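PDB 4HSQ: putative fimbrial subunit from Corynebacterium diphtheriae, which probably polymerises, as the major pilin SpaD (here its domains D2 and D3), into the shaft of pili on the bacterial surface. Local coordinates for residues D19-T24 against F105-K110; T24-A29 against K100-F105; P30-D35 against N127-D132; F168-C173 against K221-K226. One frame throughout, in Å; residues are numbered along the deposited sequence.

Overall arrangement
Interactions 1 and 2 are successive portions of one antiparallel pairing, strand 20-28 with strand 100-109; they share Thr24 and Phe105, and their centres lie about 16 Å apart. Interaction 3 continues from the far end of that pairing, where the chain leaves strand 20-28 and meets the turn after strand 117-127, its centre about 19 Å from that of interaction 2. Interaction 4 belongs to the following, prealbumin-like domain and holds the Cys173-Cys224 disulfide; its nearest atoms are about 7 Å from interaction 1, whereas its centre is about 55 Å from that of interaction 3. The bound calcium ion lies about 14 Å from the side chains of both Arg109 and Leu225.

Interaction 1. Residues D19-T24 against F105-K110; sequences DAYTYT and FEVKRK
Tyr21 lays one ring face over Val107: CG2 of the valine stands 3.6 Å from the ring centroid, only 15° off the normal. The same methyl also reaches Tyr23 CE2 at 3.7 Å, so it serves both tyrosines. Tyr23 in turn puts its CB over the face of the Phe105 ring, 4.1 Å from the centroid, while the two rings themselves meet obliquely with planes at 46°. A chi1 of 71° sets Tyr21 CG between its own N and carbonyl carbon and tips the ring toward Val107.

Among the polar contacts, Tyr21 OH donates to Tyr23 OH at 2.9 Å, the acceptor oxygen lying at the edge of the Tyr21 ring, in its plane. On the other side of the sheet Ala20 CB packs against Glu106 CD at 3.6 Å, and the glutamate's carboxylate goes on to a salt bridge with Lys55.

Two reciprocal backbone pairs, Tyr21 with Val107 and Tyr23 with Phe105, hold the strands. Where they part, one water links Asp19 O (2.7 Å) to Arg109 N. This is a twisted antiparallel beta ladder in the sheet of the Sgo0707 N2-type domain, with the tyrosines turned inward against Leu118 of strand 117-127.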
loop_
_atom_site.group_PDB
_atom_site.type_symbol
_atom_site.label_atom_id
_atom_site.label_comp_id
_atom_site.label_asym_id
_atom_site.label_seq_id
_atom_site.Cartn_x
_atom_site.Cartn_y
_atom_site.Cartn_z
ATOM N N ASP A 19 4.262 4.305 3.363
ATOM C CA ASP A 19 3.205 4.772 4.248
ATOM C C ASP A 19 2.635 3.554 4.946
ATOM O O ASP A 19 2.333 2.551 4.289
ATOM C CB ASP A 19 2.108 5.534 3.502
ATOM C CG ASP A 19 2.531 6.892 2.981
ATOM O OD1 ASP A 19 3.416 7.531 3.614
ATOM O OD2 ASP A 19 1.942 7.351 1.976
ATOM N N ALA A 20 2.481 3.628 6.264
ATOM C CA ALA A 20 1.936 2.488 7.012
ATOM C C ALA A 20 0.490 2.216 6.638
ATOM O O ALA A 20 -0.305 3.154 6.498
ATOM C CB ALA A 20 2.030 2.753 8.504
ATOM N N TYR A 21 0.133 0.936 6.504
ATOM C CA TYR A 21 -1.277 0.580 6.286
ATOM C C TYR A 21 -1.547 -0.709 7.030
ATOM O O TYR A 21 -0.610 -1.299 7.563
ATOM C CB TYR A 21 -1.691 0.550 4.814
ATOM C CG TYR A 21 -1.150 -0.588 3.978
ATOM C CD1 TYR A 21 -1.842 -1.797 3.882
ATOM C CD2 TYR A 21 -0.016 -0.422 3.192
ATOM C CE1 TYR A 21 -1.391 -2.824 3.058
ATOM C CE2 TYR A 21 0.453 -1.449 2.370
ATOM C CZ TYR A 21 -0.243 -2.645 2.303
ATOM O OH TYR A 21 0.195 -3.678 1.512
ATOM N N THR A 22 -2.807 -1.114 7.120
ATOM C CA THR A 22 -3.120 -2.264 7.938
ATOM C C THR A 22 -3.896 -3.332 7.229
ATOM O O THR A 22 -4.578 -3.079 6.230
ATOM C CB THR A 22 -3.929 -1.844 9.216
ATOM O OG1 THR A 22 -5.160 -1.219 8.848
ATOM C CG2 THR A 22 -3.135 -0.938 10.172
ATOM N N TYR A 23 -3.720 -4.555 7.744
ATOM C CA TYR A 23 -4.506 -5.726 7.420
ATOM C C TYR A 23 -5.276 -6.119 8.637
ATOM O O TYR A 23 -4.744 -6.022 9.749
ATOM C CB TYR A 23 -3.658 -6.917 6.963
ATOM C CG TYR A 23 -3.010 -6.692 5.620
ATOM C CD1 TYR A 23 -3.774 -6.639 4.454
ATOM C CD2 TYR A 23 -1.626 -6.620 5.499
ATOM C CE1 TYR A 23 -3.172 -6.485 3.201
ATOM C CE2 TYR A 23 -1.017 -6.439 4.254
ATOM C CZ TYR A 23 -1.793 -6.390 3.113
ATOM O OH TYR A 23 -1.188 -6.214 1.901
ATOM N N THR A 24 -6.473 -6.671 8.438
ATOM C CA THR A 24 -7.234 -7.213 9.558
ATOM C C THR A 24 -7.661 -8.639 9.192
ATOM O O THR A 24 -8.127 -8.875 8.071
ATOM C CB THR A 24 -8.433 -6.316 9.966
ATOM O OG1 THR A 24 -7.912 -5.095 10.514
ATOM C CG2 THR A 24 -9.324 -6.995 11.044
ATOM N N PHE A 105 -2.774 -5.711 12.033
ATOM C CA PHE A 105 -1.341 -5.443 12.067
ATOM C C PHE A 105 -1.000 -4.463 10.970
ATOM O O PHE A 105 -1.739 -4.314 9.987
ATOM C CB PHE A 105 -0.495 -6.727 11.985
ATOM C CG PHE A 105 -0.613 -7.485 10.680
ATOM C CD1 PHE A 105 0.312 -7.292 9.661
ATOM C CD2 PHE A 105 -1.580 -8.482 10.516
ATOM C CE1 PHE A 105 0.197 -7.992 8.454
ATOM C CE2 PHE A 105 -1.693 -9.177 9.310
ATOM C CZ PHE A 105 -0.801 -8.935 8.293
ATOM N N GLU A 106 0.143 -3.825 11.136
ATOM C CA GLU A 106 0.605 -2.775 10.271
ATOM C C GLU A 106 1.804 -3.184 9.453
ATOM O O GLU A 106 2.708 -3.861 9.946
ATOM C CB GLU A 106 0.923 -1.587 11.170
ATOM C CG GLU A 106 1.321 -0.306 10.473
ATOM C CD GLU A 106 1.804 0.692 11.506
ATOM O OE1 GLU A 106 0.962 1.209 12.273
ATOM O OE2 GLU A 106 3.031 0.904 11.595
ATOM N N VAL A 107 1.814 -2.732 8.182
ATOM C CA VAL A 107 2.893 -2.969 7.216
ATOM C C VAL A 107 3.216 -1.688 6.470
ATOM O O VAL A 107 2.413 -0.730 6.482
ATOM C CB VAL A 107 2.502 -4.102 6.189
ATOM C CG1 VAL A 107 2.347 -5.467 6.870
ATOM C CG2 VAL A 107 1.249 -3.742 5.378
ATOM N N LYS A 108 4.332 -1.702 5.739
ATOM C CA LYS A 108 4.715 -0.664 4.782
ATOM C C LYS A 108 5.139 -1.364 3.526
ATOM O O LYS A 108 5.924 -2.309 3.603
ATOM C CB LYS A 108 5.857 0.256 5.261
ATOM C CG LYS A 108 5.446 1.170 6.430
ATOM C CD LYS A 108 6.627 2.022 6.930
ATOM C CE LYS A 108 6.188 2.835 8.141
ATOM N NZ LYS A 108 7.300 3.660 8.706
ATOM N N ARG A 109 4.675 -0.882 2.376
ATOM C CA ARG A 109 5.119 -1.444 1.100
ATOM C C ARG A 109 6.396 -0.706 0.710
ATOM O O ARG A 109 6.366 0.515 0.575
ATOM C CB ARG A 109 4.030 -1.321 0.035
ATOM C CG ARG A 109 4.430 -1.987 -1.271
ATOM C CD ARG A 109 3.295 -1.828 -2.244
ATOM N NE ARG A 109 3.609 -2.356 -3.564
ATOM C CZ ARG A 109 2.674 -2.703 -4.438
ATOM N NH1 ARG A 109 1.394 -2.590 -4.121
ATOM N NH2 ARG A 109 3.014 -3.193 -5.625
ATOM N N LYS A 110 7.519 -1.435 0.548
ATOM C CA LYS A 110 8.829 -0.814 0.304
ATOM C C LYS A 110 8.993 -0.280 -1.092
ATOM O O LYS A 110 9.832 0.594 -1.327
ATOM C CB LYS A 110 9.980 -1.844 0.498
ATOM C CG LYS A 110 10.059 -2.528 1.821
ATOM C CD LYS A 110 11.243 -3.500 1.809
ATOM C CE LYS A 110 10.808 -4.919 1.573
ATOM N NZ LYS A 110 11.961 -5.855 1.591
HETATM O O HOH W 1 2.985 1.316 2.036
#

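Interaction 2. Residues T24-A29 against K100-F105; sequences TIKADA and KMSLTF
Ile25 CD1 overlaps the rim of the Phe105 ring, reaching CE2 at 3.8 Å from near the ring plane, and also meets Leu103 CD2. This antiparallel ladder belongs to the sheet of the adhesin-like Sgo0707 N2 domain, and its apolar face of Ile25, Ala27, Met101 and Leu103 is turned to the interior. Ile25 and Leu103 lie side by side and point the same way, with Ala122 and Val124 of strand 117-127 against the isoleucine and Phe43 against the leucine. Met101, a selenomethionine, bends at both later torsions; its CG packs on Ala29 CB at 3.9 Å before the chain turns off toward Phe41.

Backbone bonds join Ile25 with Leu103 and Ala27 with Met101 in both directions, the shortest being Met101 N to Ala27 O at 2.7 Å.

The opposite face is polar. Lys26 runs almost straight until chi4 (-71°) folds its ammonium back, bringing NZ to Ser102 OG at 2.9 Å. Lys100 instead bends at chi2 and chi3, curling its chain past Ala27 O to Asp28. There NZ and OD1 form a salt bridge with a weak hydrogen bond, while OD2 has a weak bond to Lys5 N. Next to Ser102, the two threonines face each other across the strands: Thr24 OG1 and Thr104 OG1 share a hydrogen bond of 2.8 Å.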
loop_
_atom_site.group_PDB
_atom_site.type_symbol
_atom_site.label_atom_id
_atom_site.label_comp_id
_atom_site.label_asym_id
_atom_site.label_seq_id
_atom_site.Cartn_x
_atom_site.Cartn_y
_atom_site.Cartn_z
ATOM N N THR A 24 -6.473 -6.671 8.438
ATOM C CA THR A 24 -7.234 -7.213 9.558
ATOM C C THR A 24 -7.661 -8.639 9.192
ATOM O O THR A 24 -8.127 -8.875 8.071
ATOM C CB THR A 24 -8.433 -6.316 9.966
ATOM O OG1 THR A 24 -7.912 -5.095 10.514
ATOM C CG2 THR A 24 -9.324 -6.995 11.044
ATOM N N ILE A 25 -7.486 -9.569 10.133
ATOM C CA ILE A 25 -7.871 -10.981 9.955
ATOM C C ILE A 25 -8.912 -11.283 11.006
ATOM O O ILE A 25 -8.665 -11.100 12.209
ATOM C CB ILE A 25 -6.663 -11.957 10.009
ATOM C CG1 ILE A 25 -5.586 -11.567 8.943
ATOM C CG2 ILE A 25 -7.141 -13.430 9.804
ATOM C CD1 ILE A 25 -4.181 -12.001 9.366
ATOM N N LYS A 26 -10.081 -11.739 10.550
ATOM C CA LYS A 26 -11.204 -12.079 11.434
ATOM C C LYS A 26 -11.579 -13.532 11.218
ATOM O O LYS A 26 -11.609 -14.028 10.075
ATOM C CB LYS A 26 -12.415 -11.157 11.200
ATOM C CG LYS A 26 -12.143 -9.714 11.648
ATOM C CD LYS A 26 -13.411 -8.889 11.848
ATOM C CE LYS A 26 -13.120 -7.408 12.032
ATOM N NZ LYS A 26 -12.475 -7.092 13.347
ATOM N N ALA A 27 -11.827 -14.226 12.321
ATOM C CA ALA A 27 -12.162 -15.642 12.277
ATOM C C ALA A 27 -12.899 -16.040 13.530
ATOM O O ALA A 27 -12.622 -15.507 14.601
ATOM C CB ALA A 27 -10.887 -16.468 12.148
ATOM N N ASP A 28 -13.786 -17.019 13.419
ATOM C CA ASP A 28 -14.469 -17.500 14.595
ATOM C C ASP A 28 -13.620 -18.526 15.304
ATOM O O ASP A 28 -13.024 -19.392 14.663
ATOM C CB ASP A 28 -15.833 -18.112 14.236
ATOM C CG ASP A 28 -16.798 -17.120 13.623
ATOM O OD1 ASP A 28 -17.060 -16.080 14.261
ATOM O OD2 ASP A 28 -17.283 -17.382 12.503
ATOM N N ALA A 29 -13.555 -18.426 16.635
ATOM C CA ALA A 29 -12.909 -19.443 17.426
ATOM C C ALA A 29 -13.863 -20.648 17.451
ATOM O O ALA A 29 -15.075 -20.454 17.242
ATOM C CB ALA A 29 -12.658 -18.927 18.835
ATOM N N LYS A 100 -15.417 -14.215 18.352
ATOM C CA LYS A 100 -14.921 -13.687 17.101
ATOM C C LYS A 100 -13.505 -13.177 17.379
ATOM O O LYS A 100 -13.322 -12.282 18.217
ATOM C CB LYS A 100 -15.834 -12.590 16.544
ATOM C CG LYS A 100 -15.284 -11.853 15.293
ATOM C CD LYS A 100 -15.015 -12.738 14.070
ATOM C CE LYS A 100 -16.249 -13.018 13.239
ATOM N NZ LYS A 100 -15.948 -13.915 12.090
HETATM N N MSE A 101 -12.518 -13.825 16.767
HETATM C CA MSE A 101 -11.102 -13.487 16.904
HETATM C C MSE A 101 -10.755 -12.417 15.887
HETATM O O MSE A 101 -11.204 -12.478 14.732
HETATM C CB MSE A 101 -10.208 -14.723 16.681
HETATM C CG MSE A 101 -10.596 -15.907 17.539
HETATM SE SE MSE A 101 -10.525 -15.465 19.408
HETATM C CE MSE A 101 -8.644 -14.968 19.595
ATOM N N SER A 102 -9.894 -11.490 16.273
ATOM C CA SER A 102 -9.512 -10.441 15.350
ATOM C C SER A 102 -8.062 -10.098 15.522
ATOM O O SER A 102 -7.579 -10.003 16.646
ATOM C CB SER A 102 -10.375 -9.199 15.564
ATOM O OG SER A 102 -10.141 -8.240 14.545
ATOM N N LEU A 103 -7.371 -9.895 14.403
ATOM C CA LEU A 103 -5.975 -9.477 14.428
ATOM C C LEU A 103 -5.796 -8.337 13.465
ATOM O O LEU A 103 -6.082 -8.505 12.289
ATOM C CB LEU A 103 -5.004 -10.646 14.064
ATOM C CG LEU A 103 -3.556 -10.229 13.672
ATOM C CD1 LEU A 103 -2.782 -9.667 14.888
ATOM C CD2 LEU A 103 -2.782 -11.375 13.008
ATOM N N THR A 104 -5.259 -7.210 13.941
ATOM C CA THR A 104 -4.929 -6.088 13.064
ATOM C C THR A 104 -3.442 -5.837 13.182
ATOM O O THR A 104 -2.901 -5.742 14.297
ATOM C CB THR A 104 -5.748 -4.803 13.382
ATOM O OG1 THR A 104 -7.134 -5.093 13.192
ATOM C CG2 THR A 104 -5.385 -3.635 12.425
ATOM N N PHE A 105 -2.774 -5.711 12.033
ATOM C CA PHE A 105 -1.341 -5.443 12.067
ATOM C C PHE A 105 -1.000 -4.463 10.970
ATOM O O PHE A 105 -1.739 -4.314 9.987
ATOM C CB PHE A 105 -0.495 -6.727 11.985
ATOM C CG PHE A 105 -0.613 -7.485 10.680
ATOM C CD1 PHE A 105 0.312 -7.292 9.661
ATOM C CD2 PHE A 105 -1.580 -8.482 10.516
ATOM C CE1 PHE A 105 0.197 -7.992 8.454
ATOM C CE2 PHE A 105 -1.693 -9.177 9.310
ATOM C CZ PHE A 105 -0.801 -8.935 8.293
#

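Interaction 3. Residues P30-D35 against N127-D132; sequences PTWGKD and NNPNTD
Asn130 spans the contact with a single amide nitrogen that makes two hydrogen bonds, one across to the other loop and one back within its own. ND2 donates to Thr31 O at 2.8 Å, nearly in line with the carbonyl though 18° out of the amide plane, and to Asn128 OD1 at 2.9 Å, this time in the plane of both amides. These two bonds probably fix the rotation of the Asn130 amide. Asn130 CG lies anti to its carbonyl carbon (chi1 -53°), beside the backbone N, which keeps the amide close to Asn128. Asn128 OD1 also accepts from the backbone N of Asn130, at 3.1 Å.

That backbone bond makes the Asn128-Asn130 unit an Asx turn, in the loop between strands 117-127 and 134-138. Just beyond it, Asp132 N returns to Asn128 O at 2.7 Å and closes the chain into a compact turn. The facing loop follows strand 20-28, so the pair joins two loops at one end of the Sgo0707 N2-type domain, away from the calcium site.

Apolar packing centres on Pro129, which packs against both Pro30 and Trp32. Its CD touches Pro30 CG at 3.8 Å, the two side chains crossing at about a right angle. Pro129 CB meets Trp32 CB, also at 3.8 Å, and CG approaches the indole obliquely, nearest at Trp32 CE3 (4.0 Å). Leu38 packs against both Pro30 and Trp32, while Ser97 OG is hydrogen-bonded to Trp32 N.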
loop_
_atom_site.group_PDB
_atom_site.type_symbol
_atom_site.label_atom_id
_atom_site.label_comp_id
_atom_site.label_asym_id
_atom_site.label_seq_id
_atom_site.Cartn_x
_atom_site.Cartn_y
_atom_site.Cartn_z
ATOM N N PRO A 30 -13.383 -21.891 17.677
ATOM C CA PRO A 30 -14.338 -23.002 17.802
ATOM C C PRO A 30 -15.161 -22.868 19.103
ATOM O O PRO A 30 -14.957 -21.927 19.895
ATOM C CB PRO A 30 -13.427 -24.237 17.810
ATOM C CG PRO A 30 -12.153 -23.743 18.456
ATOM C CD PRO A 30 -11.995 -22.331 17.952
ATOM N N THR A 31 -16.100 -23.795 19.323
ATOM C CA THR A 31 -16.912 -23.823 20.541
ATOM C C THR A 31 -16.477 -25.005 21.416
ATOM O O THR A 31 -15.970 -25.995 20.899
ATOM C CB THR A 31 -18.415 -23.890 20.217
ATOM O OG1 THR A 31 -18.661 -25.045 19.416
ATOM C CG2 THR A 31 -18.946 -22.609 19.532
ATOM N N TRP A 32 -16.668 -24.893 22.742
ATOM C CA TRP A 32 -16.307 -25.947 23.697
ATOM C C TRP A 32 -17.063 -25.772 25.003
ATOM O O TRP A 32 -17.433 -24.641 25.374
ATOM C CB TRP A 32 -14.779 -26.001 23.958
ATOM C CG TRP A 32 -14.216 -24.788 24.632
ATOM C CD1 TRP A 32 -14.061 -24.589 25.972
ATOM C CD2 TRP A 32 -13.726 -23.605 23.989
ATOM N NE1 TRP A 32 -13.486 -23.364 26.209
ATOM C CE2 TRP A 32 -13.288 -22.726 25.007
ATOM C CE3 TRP A 32 -13.622 -23.197 22.650
ATOM C CZ2 TRP A 32 -12.733 -21.474 24.727
ATOM C CZ3 TRP A 32 -13.068 -21.954 22.375
ATOM C CH2 TRP A 32 -12.633 -21.110 23.406
ATOM N N GLY A 33 -17.259 -26.906 25.692
ATOM C CA GLY A 33 -17.965 -26.973 26.959
ATOM C C GLY A 33 -17.109 -26.484 28.106
ATOM O O GLY A 33 -15.908 -26.240 27.931
ATOM N N LYS A 34 -17.709 -26.386 29.293
ATOM C CA LYS A 34 -17.036 -25.928 30.517
ATOM C C LYS A 34 -15.906 -26.869 30.971
ATOM O O LYS A 34 -15.025 -26.446 31.727
ATOM C CB LYS A 34 -18.061 -25.782 31.653
ATOM C CG LYS A 34 -18.859 -24.480 31.655
ATOM C CD LYS A 34 -18.114 -23.342 32.363
ATOM C CE LYS A 34 -18.961 -22.102 32.548
ATOM N NZ LYS A 34 -19.307 -21.448 31.255
ATOM N N ASP A 35 -15.930 -28.125 30.490
ATOM C CA ASP A 35 -14.995 -29.203 30.828
ATOM C C ASP A 35 -13.728 -29.191 29.950
ATOM O O ASP A 35 -12.837 -30.030 30.140
ATOM C CB ASP A 35 -15.712 -30.562 30.681
ATOM C CG ASP A 35 -16.273 -30.843 29.292
ATOM O OD1 ASP A 35 -16.833 -29.907 28.671
ATOM O OD2 ASP A 35 -16.188 -32.007 28.845
ATOM N N ASN A 127 -6.485 -25.886 17.519
ATOM C CA ASN A 127 -6.869 -27.229 17.937
ATOM C C ASN A 127 -8.339 -27.183 18.301
ATOM O O ASN A 127 -8.743 -26.316 19.070
ATOM C CB ASN A 127 -6.022 -27.705 19.129
ATOM C CG ASN A 127 -4.576 -28.022 18.797
ATOM O OD1 ASN A 127 -4.184 -28.164 17.636
ATOM N ND2 ASN A 127 -3.748 -28.154 19.826
ATOM N N ASN A 128 -9.153 -28.047 17.688
ATOM C CA ASN A 128 -10.580 -28.128 18.027
ATOM C C ASN A 128 -10.675 -28.847 19.380
ATOM O O ASN A 128 -10.264 -30.004 19.466
ATOM C CB ASN A 128 -11.360 -28.853 16.927
ATOM C CG ASN A 128 -12.855 -28.737 17.100
ATOM O OD1 ASN A 128 -13.402 -29.025 18.159
ATOM N ND2 ASN A 128 -13.544 -28.272 16.076
ATOM N N PRO A 129 -11.143 -28.196 20.458
ATOM C CA PRO A 129 -11.145 -28.864 21.772
ATOM C C PRO A 129 -12.062 -30.081 21.881
ATOM O O PRO A 129 -11.889 -30.883 22.793
ATOM C CB PRO A 129 -11.625 -27.771 22.736
ATOM C CG PRO A 129 -11.510 -26.491 21.997
ATOM C CD PRO A 129 -11.670 -26.817 20.553
ATOM N N ASN A 130 -13.031 -30.209 20.975
ATOM C CA ASN A 130 -13.990 -31.304 21.009
ATOM C C ASN A 130 -13.384 -32.597 20.462
ATOM O O ASN A 130 -13.750 -33.676 20.929
ATOM C CB ASN A 130 -15.246 -30.931 20.224
ATOM C CG ASN A 130 -15.872 -29.625 20.646
ATOM O OD1 ASN A 130 -16.593 -29.554 21.642
ATOM N ND2 ASN A 130 -15.633 -28.562 19.879
ATOM N N THR A 131 -12.432 -32.493 19.507
ATOM C CA THR A 131 -11.817 -33.646 18.830
ATOM C C THR A 131 -10.279 -33.718 18.961
ATOM O O THR A 131 -9.684 -34.742 18.607
ATOM C CB THR A 131 -12.169 -33.577 17.338
ATOM O OG1 THR A 131 -11.498 -32.456 16.766
ATOM C CG2 THR A 131 -13.681 -33.457 17.081
ATOM N N ASP A 132 -9.637 -32.609 19.396
ATOM C CA ASP A 132 -8.174 -32.429 19.531
ATOM C C ASP A 132 -7.475 -32.452 18.153
ATOM O O ASP A 132 -6.251 -32.557 18.080
ATOM C CB ASP A 132 -7.535 -33.447 20.508
ATOM C CG ASP A 132 -7.827 -33.165 21.971
ATOM O OD1 ASP A 132 -7.491 -32.053 22.442
ATOM O OD2 ASP A 132 -8.347 -34.072 22.659
#

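Interaction 4. Residues F168-C173 against K221-K226; sequences FELYQC and KKFCLK
Strands 168-173 and 222-226 run antiparallel, their short axes at 145°, through three reciprocal hydrogen-bonded pairs: Glu169 with Lys226, Tyr171 with Cys224 and Cys173 with Lys222. The disulfide runs diagonally between adjacent hydrogen-bonded pairs, two residues out of register, Cys173 SG to Cys224 SG at 2.0 Å (chi3 79°). Both side chains start on the same face; their torsions turn Cys173 SG, between its own N and carbonyl carbon (chi1 63°), and Cys224 SG, beside its N, toward each other. The bridge staples two central strands of the four-stranded sheet in the prealbumin-like domain, consistent with a CnaB-type fold.

Farther along that face, Lys226 extends fully beside Glu169 and obliquely past the Tyr171 ring, its CD 3.8 Å from Tyr171 CE2. Tyr171 OH donates to Glu169 OE1 at 2.9 Å, from above the carboxylate plane. Glu169 OE1 and Lys226 NZ are 4.6 Å apart, too far for a salt bridge, but one water spans them, donating to OE1 at 2.6 Å and accepting from NZ. The other face is apolar: Leu170 CD1 packs on Leu225 CD2 and Phe223 CB, and Phe168 CD1 touches Leu225 CB at 4.0 Å, with Ile269 against both Phe168 and Leu225.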
loop_
_atom_site.group_PDB
_atom_site.type_symbol
_atom_site.label_atom_id
_atom_site.label_comp_id
_atom_site.label_asym_id
_atom_site.label_seq_id
_atom_site.Cartn_x
_atom_site.Cartn_y
_atom_site.Cartn_z
ATOM N N PHE A 168 9.616 19.502 -8.875
ATOM C CA PHE A 168 8.199 19.227 -8.727
ATOM C C PHE A 168 7.807 18.807 -7.326
ATOM O O PHE A 168 8.547 18.081 -6.654
ATOM C CB PHE A 168 7.795 18.082 -9.679
ATOM C CG PHE A 168 7.754 18.448 -11.150
ATOM C CD1 PHE A 168 6.553 18.792 -11.765
ATOM C CD2 PHE A 168 8.909 18.422 -11.922
ATOM C CE1 PHE A 168 6.512 19.090 -13.141
ATOM C CE2 PHE A 168 8.873 18.741 -13.285
ATOM C CZ PHE A 168 7.676 19.070 -13.886
ATOM N N GLU A 169 6.566 19.154 -6.966
ATOM C CA GLU A 169 5.886 18.647 -5.780
ATOM C C GLU A 169 4.715 17.770 -6.243
ATOM O O GLU A 169 4.263 17.906 -7.381
ATOM C CB GLU A 169 5.361 19.795 -4.914
ATOM C CG GLU A 169 6.462 20.553 -4.207
ATOM C CD GLU A 169 5.903 21.726 -3.439
ATOM O OE1 GLU A 169 4.869 22.290 -3.874
ATOM O OE2 GLU A 169 6.508 22.088 -2.406
ATOM N N LEU A 170 4.172 16.957 -5.326
ATOM C CA LEU A 170 3.049 16.086 -5.613
ATOM C C LEU A 170 1.918 16.368 -4.667
ATOM O O LEU A 170 2.128 16.514 -3.450
ATOM C CB LEU A 170 3.500 14.627 -5.428
ATOM C CG LEU A 170 2.441 13.569 -5.733
ATOM C CD1 LEU A 170 2.223 13.449 -7.244
ATOM C CD2 LEU A 170 2.866 12.241 -5.162
ATOM N N TYR A 171 0.711 16.369 -5.208
ATOM C CA TYR A 171 -0.490 16.614 -4.425
ATOM C C TYR A 171 -1.570 15.644 -4.774
ATOM O O TYR A 171 -1.599 15.140 -5.888
ATOM C CB TYR A 171 -1.039 18.037 -4.772
ATOM C CG TYR A 171 -0.196 19.180 -4.274
ATOM C CD1 TYR A 171 -0.552 19.885 -3.127
ATOM C CD2 TYR A 171 0.910 19.626 -4.997
ATOM C CE1 TYR A 171 0.214 20.960 -2.669
ATOM C CE2 TYR A 171 1.709 20.674 -4.526
ATOM C CZ TYR A 171 1.348 21.345 -3.369
ATOM O OH TYR A 171 2.100 22.415 -2.927
ATOM N N GLN A 172 -2.511 15.444 -3.854
ATOM C CA GLN A 172 -3.788 14.815 -4.149
ATOM C C GLN A 172 -4.606 15.954 -4.744
ATOM O O GLN A 172 -4.415 17.099 -4.334
ATOM C CB GLN A 172 -4.458 14.251 -2.887
ATOM C CG GLN A 172 -3.729 13.066 -2.255
ATOM C CD GLN A 172 -4.264 12.674 -0.899
ATOM O OE1 GLN A 172 -5.278 13.174 -0.400
ATOM N NE2 GLN A 172 -3.582 11.759 -0.265
ATOM N N CYS A 173 -5.487 15.696 -5.710
ATOM C CA CYS A 173 -6.293 16.793 -6.251
ATOM C C CYS A 173 -7.592 16.260 -6.807
ATOM O O CYS A 173 -7.663 15.087 -7.151
ATOM C CB CYS A 173 -5.519 17.565 -7.330
ATOM S SG CYS A 173 -5.080 16.583 -8.797
ATOM N N LYS A 221 -10.922 11.431 -7.775
ATOM C CA LYS A 221 -9.638 11.314 -7.065
ATOM C C LYS A 221 -8.467 11.223 -8.072
ATOM O O LYS A 221 -8.445 10.328 -8.911
ATOM C CB LYS A 221 -9.674 10.082 -6.153
ATOM C CG LYS A 221 -8.405 9.825 -5.364
ATOM C CD LYS A 221 -8.716 9.618 -3.890
ATOM C CE LYS A 221 -8.666 8.171 -3.469
ATOM N NZ LYS A 221 -8.848 8.016 -1.992
ATOM N N LYS A 222 -7.516 12.179 -8.007
ATOM C CA LYS A 222 -6.343 12.192 -8.893
ATOM C C LYS A 222 -5.096 12.614 -8.125
ATOM O O LYS A 222 -5.182 12.997 -6.957
ATOM C CB LYS A 222 -6.546 13.180 -10.051
ATOM C CG LYS A 222 -7.557 12.746 -11.090
ATOM C CD LYS A 222 -8.033 13.924 -11.879
ATOM C CE LYS A 222 -8.683 13.433 -13.135
ATOM N NZ LYS A 222 -7.732 13.475 -14.274
ATOM N N PHE A 223 -3.950 12.550 -8.797
ATOM C CA PHE A 223 -2.708 13.131 -8.306
ATOM C C PHE A 223 -2.427 14.322 -9.194
ATOM O O PHE A 223 -2.858 14.338 -10.343
ATOM C CB PHE A 223 -1.534 12.130 -8.316
ATOM C CG PHE A 223 -1.600 11.127 -7.197
ATOM C CD1 PHE A 223 -1.260 11.486 -5.895
ATOM C CD2 PHE A 223 -1.942 9.803 -7.450
ATOM C CE1 PHE A 223 -1.303 10.554 -4.864
ATOM C CE2 PHE A 223 -1.972 8.873 -6.418
ATOM C CZ PHE A 223 -1.678 9.256 -5.134
ATOM N N CYS A 224 -1.688 15.297 -8.685
ATOM C CA CYS A 224 -1.320 16.490 -9.429
ATOM C C CYS A 224 0.164 16.739 -9.213
ATOM O O CYS A 224 0.629 16.668 -8.081
ATOM C CB CYS A 224 -2.155 17.691 -8.972
ATOM S SG CYS A 224 -3.771 17.814 -9.781
ATOM N N LEU A 225 0.886 17.057 -10.267
ATOM C CA LEU A 225 2.305 17.458 -10.199
ATOM C C LEU A 225 2.351 18.947 -10.328
ATOM O O LEU A 225 1.794 19.473 -11.274
ATOM C CB LEU A 225 3.118 16.822 -11.352
ATOM C CG LEU A 225 3.319 15.319 -11.222
ATOM C CD1 LEU A 225 3.558 14.689 -12.578
ATOM C CD2 LEU A 225 4.477 15.029 -10.291
ATOM N N LYS A 226 3.007 19.627 -9.392
ATOM C CA LYS A 226 3.167 21.067 -9.406
ATOM C C LYS A 226 4.611 21.365 -9.721
ATOM O O LYS A 226 5.471 21.006 -8.935
ATOM C CB LYS A 226 2.782 21.657 -8.034
ATOM C CG LYS A 226 2.815 23.167 -8.015
ATOM C CD LYS A 226 2.563 23.687 -6.617
ATOM C CE LYS A 226 2.418 25.191 -6.613
ATOM N NZ LYS A 226 2.132 25.717 -5.253
HETATM O O HOH W 2 4.440 24.849 -3.820
#